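Local coordinates for protein Rho guanine nucleotide exchange factor 12 (Homo sapiens, PDB 1TXD) that acts through its DH and PH domains as a guanine nucleotide exchange factor for the small GTPase RhoA, at residues Leu46-Val49 and Phe50-Val54; Gln146-Val149 and Gln150-Ser154. The protein carries 1 engineered substitution. All coordinates share one frame; numbering follows the deposited sequence.

Interaction 1 of 2, residues Leu46-Val49 and Phe50-Val54; sequences LDQV and FYQRV
V49 lays its CG1 methyl over one face of the F50 ring, a CH-pi contact 4.2 Å from the ring centroid and offset toward the rim, while the carbonyl oxygen of L46 lies at the ring edge. V49 CG1 stands anti to the backbone N (chi1 175°), beside the carbonyl carbon that leads on to F50, and so hangs over the ring; the two side chains lie side by side. At the edge of the Y51 ring, in its plane, lies Q52 NE2. That amide nitrogen donates a nearly straight bond to D47 OD2 (2.8 Å, 175°), entering on the syn lone pair, with the carboxylate and amide planes 62° apart. The other carboxylate oxygen, D47 OD1, takes Q48 NE2 at 2.7 Å from above its plane, so an amide N-H holds each oxygen, and the pair restrains rotation of the carboxylate. Replacing D47 with an alanine would probably leave the Q48 and Q52 amides without the carboxylate they share and set both groups free to turn. The backbone widens here into a pi-type turn with i to i+5 bonds from Y51 N to L46 O (3.0 Å) and Q52 N to D47 O; F50 N to L46 O (3.2 Å) keeps the i to i+4 spacing. On helix 20-57 of the DH domain, L46 and F50 pack on helix 163-166, V49 and F50 meet A152 of helix 143-154, and Y51 sets its ring edge-to-face with F69 of helix 62-69.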
# COMPACT_ATOMS: atom_id res chain seq x y z
N LEU A 46 -17.60 7.19 -2.63
CA LEU A 46 -17.26 5.81 -2.95
C LEU A 46 -18.46 4.92 -2.71
O LEU A 46 -18.81 4.07 -3.55
CB LEU A 46 -16.18 5.25 -2.08
CG LEU A 46 -14.80 5.69 -2.60
CD1 LEU A 46 -13.81 5.14 -1.70
CD2 LEU A 46 -14.65 5.09 -4.02
N ASP A 47 -18.94 5.00 -1.50
CA ASP A 47 -20.06 4.10 -1.08
C ASP A 47 -21.27 4.30 -1.93
O ASP A 47 -21.89 3.31 -2.35
CB ASP A 47 -20.38 4.24 0.43
CG ASP A 47 -21.48 3.35 0.87
OD1 ASP A 47 -22.53 3.91 1.25
OD2 ASP A 47 -21.46 2.10 0.79
N GLN A 48 -21.69 5.52 -2.15
CA GLN A 48 -23.08 5.69 -2.67
C GLN A 48 -23.09 5.66 -4.20
O GLN A 48 -23.98 5.07 -4.82
CB GLN A 48 -23.74 6.97 -2.15
CG GLN A 48 -24.27 6.89 -0.69
CD GLN A 48 -25.28 5.76 -0.47
OE1 GLN A 48 -26.40 5.81 -1.01
NE2 GLN A 48 -24.91 4.76 0.32
N VAL A 49 -22.03 6.22 -4.80
CA VAL A 49 -21.99 6.34 -6.26
C VAL A 49 -21.53 5.02 -6.89
O VAL A 49 -22.10 4.64 -7.92
CB VAL A 49 -21.14 7.53 -6.73
CG1 VAL A 49 -21.02 7.55 -8.25
CG2 VAL A 49 -21.74 8.83 -6.23
N PHE A 50 -20.56 4.32 -6.24
CA PHE A 50 -19.93 3.14 -6.73
C PHE A 50 -20.42 1.86 -6.09
O PHE A 50 -20.97 1.02 -6.79
CB PHE A 50 -18.37 3.23 -6.66
CG PHE A 50 -17.83 4.29 -7.52
CD1 PHE A 50 -17.62 4.08 -8.88
CD2 PHE A 50 -17.66 5.57 -7.03
CE1 PHE A 50 -17.23 5.11 -9.70
CE2 PHE A 50 -17.23 6.60 -7.86
CZ PHE A 50 -17.01 6.36 -9.20
N TYR A 51 -20.17 1.68 -4.79
CA TYR A 51 -20.26 0.37 -4.19
C TYR A 51 -21.73 -0.02 -4.12
O TYR A 51 -22.11 -1.10 -4.59
CB TYR A 51 -19.67 0.33 -2.78
CG TYR A 51 -19.99 -0.98 -2.09
CD1 TYR A 51 -19.26 -2.11 -2.35
CD2 TYR A 51 -21.12 -1.09 -1.29
CE1 TYR A 51 -19.61 -3.37 -1.77
CE2 TYR A 51 -21.48 -2.32 -0.68
CZ TYR A 51 -20.67 -3.46 -0.91
OH TYR A 51 -21.02 -4.67 -0.32
N GLN A 52 -22.54 0.83 -3.55
CA GLN A 52 -23.98 0.46 -3.36
C GLN A 52 -24.63 0.19 -4.72
O GLN A 52 -25.23 -0.85 -4.91
CB GLN A 52 -24.72 1.54 -2.62
CG GLN A 52 -24.45 1.71 -1.08
CD GLN A 52 -24.53 0.43 -0.23
OE1 GLN A 52 -25.55 -0.33 -0.31
NE2 GLN A 52 -23.54 0.23 0.64
N ARG A 53 -24.50 1.10 -5.68
CA ARG A 53 -25.04 0.91 -7.04
C ARG A 53 -24.60 -0.38 -7.76
O ARG A 53 -25.42 -1.13 -8.27
CB ARG A 53 -24.68 2.10 -7.93
CG ARG A 53 -25.36 3.41 -7.54
CD ARG A 53 -26.46 3.81 -8.51
NE ARG A 53 -27.04 5.11 -8.21
CZ ARG A 53 -28.01 5.68 -8.93
NH1 ARG A 53 -28.50 5.08 -10.02
NH2 ARG A 53 -28.47 6.88 -8.56
N VAL A 54 -23.29 -0.65 -7.83
CA VAL A 54 -22.80 -1.81 -8.52
C VAL A 54 -23.25 -3.10 -7.87
O VAL A 54 -23.49 -4.10 -8.52
CB VAL A 54 -21.25 -1.81 -8.61
CG1 VAL A 54 -20.62 -2.37 -7.36
CG2 VAL A 54 -20.80 -2.65 -9.78

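Interaction 2 of 2, residues Gln146-Val149 and Gln150-Ser154; sequences QTFV and QDAES
F148 and A152 are joined twice across one helical turn: A152 N donates to F148 O (2.9 Å), and A152 CB sits over one face of the F148 ring, 4.3 Å from CE2. F148 O also takes a hydrogen from a water at 3.1 Å, and the same water donates to D151 OD1 at 3.0 Å, bridging the F148 carbonyl and the carboxylate of the exposed D151. D151 CG is anti to the backbone N (chi1 -174°), which brings OD1 to that water. Regular alpha-helical i to i+4 bonding runs through the segment, in helix 143-154 of the DH domain's helical bundle: Q146 O receives Q150 N, T147 O receives D151 N almost straight (178°), and V149 O receives E153 N. Farther along, D151 O has two donors from one residue, S154 N and S154 OG, the hydroxyl at 2.6 Å lying in the carbonyl plane on a lone pair. E153 runs alongside V149, its OE2 3.3 Å from V149 CG1, but the polar partner of that oxygen is the backbone N of L163. T147 OG1 is hydrogen-bonded to S143 O, one turn earlier in the same helix.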
# COMPACT_ATOMS: atom_id res chain seq x y z
N GLN A 146 -17.48 -1.73 -17.41
CA GLN A 146 -16.95 -0.53 -18.07
C GLN A 146 -18.06 0.54 -18.15
O GLN A 146 -17.85 1.73 -17.83
CB GLN A 146 -16.36 -0.85 -19.44
CG GLN A 146 -15.31 0.15 -19.90
CD GLN A 146 -15.93 1.42 -20.47
OE1 GLN A 146 -17.06 1.37 -20.93
NE2 GLN A 146 -15.24 2.55 -20.34
N THR A 147 -19.24 0.12 -18.60
CA THR A 147 -20.35 1.05 -18.71
C THR A 147 -20.67 1.63 -17.36
O THR A 147 -20.71 2.85 -17.19
CB THR A 147 -21.61 0.36 -19.30
OG1 THR A 147 -21.36 -0.06 -20.64
CG2 THR A 147 -22.78 1.37 -19.49
N PHE A 148 -20.88 0.75 -16.39
CA PHE A 148 -21.20 1.19 -15.02
C PHE A 148 -20.22 2.24 -14.51
O PHE A 148 -20.65 3.25 -14.05
CB PHE A 148 -21.28 0.05 -14.02
CG PHE A 148 -21.39 0.53 -12.59
CD1 PHE A 148 -22.63 0.82 -12.05
CD2 PHE A 148 -20.29 0.82 -11.87
CE1 PHE A 148 -22.76 1.31 -10.77
CE2 PHE A 148 -20.40 1.32 -10.58
CZ PHE A 148 -21.65 1.56 -10.04
N VAL A 149 -18.93 1.98 -14.62
CA VAL A 149 -17.93 2.84 -14.08
C VAL A 149 -17.93 4.17 -14.80
O VAL A 149 -17.90 5.20 -14.14
CB VAL A 149 -16.55 2.19 -14.14
CG1 VAL A 149 -15.41 3.25 -13.99
CG2 VAL A 149 -16.44 1.15 -13.07
N GLN A 150 -18.01 4.16 -16.14
CA GLN A 150 -18.05 5.40 -16.90
C GLN A 150 -19.28 6.21 -16.55
O GLN A 150 -19.20 7.42 -16.38
CB GLN A 150 -18.00 5.15 -18.40
CG GLN A 150 -17.83 6.42 -19.25
CD GLN A 150 -17.89 6.14 -20.73
OE1 GLN A 150 -17.70 4.99 -21.15
NE2 GLN A 150 -18.17 7.18 -21.53
N ASP A 151 -20.44 5.59 -16.48
CA ASP A 151 -21.60 6.33 -16.03
C ASP A 151 -21.36 6.95 -14.63
O ASP A 151 -21.54 8.18 -14.43
CB ASP A 151 -22.81 5.44 -16.04
CG ASP A 151 -24.08 6.19 -15.74
OD1 ASP A 151 -24.62 5.98 -14.64
OD2 ASP A 151 -24.62 7.01 -16.52
N ALA A 152 -20.87 6.14 -13.69
CA ALA A 152 -20.78 6.60 -12.31
C ALA A 152 -19.85 7.79 -12.18
O ALA A 152 -20.17 8.73 -11.43
CB ALA A 152 -20.34 5.50 -11.37
N GLU A 153 -18.72 7.73 -12.89
CA GLU A 153 -17.71 8.78 -12.85
C GLU A 153 -18.18 10.09 -13.53
O GLU A 153 -17.57 11.13 -13.37
CB GLU A 153 -16.38 8.32 -13.50
CG GLU A 153 -15.73 7.15 -12.81
CD GLU A 153 -14.53 6.56 -13.55
OE1 GLU A 153 -14.42 6.74 -14.77
OE2 GLU A 153 -13.71 5.89 -12.89
N SER A 154 -19.23 10.01 -14.32
CA SER A 154 -19.89 11.18 -14.84
C SER A 154 -20.74 11.93 -13.78
O SER A 154 -21.02 13.11 -13.96
CB SER A 154 -20.71 10.82 -16.08
OG SER A 154 -22.01 10.40 -15.73
O HOH W 1 -23.44 3.82 -12.85

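Overall arrangement
Interaction 1 comes first along the chain, on helix 20-57, and interaction 2 follows on helix 143-154; both belong to the DH domain, the helical bundle that carries the RhoGEF fold. Their centres are about 11 Å apart, and the two helices touch directly. The F148 ring packs against the first helix, with CZ 3.4 Å from F50 O and CE1 3.5 Å from R53 CB, while V49 CG1 comes within 3.5 Å of A152 O. Residues distant in sequence thus share one interhelical packing surface, which joins two helices of the exchange-factor domain of this RhoGEF. Helix 163-166 meets residues of both interactions and ties them into the same part of the bundle.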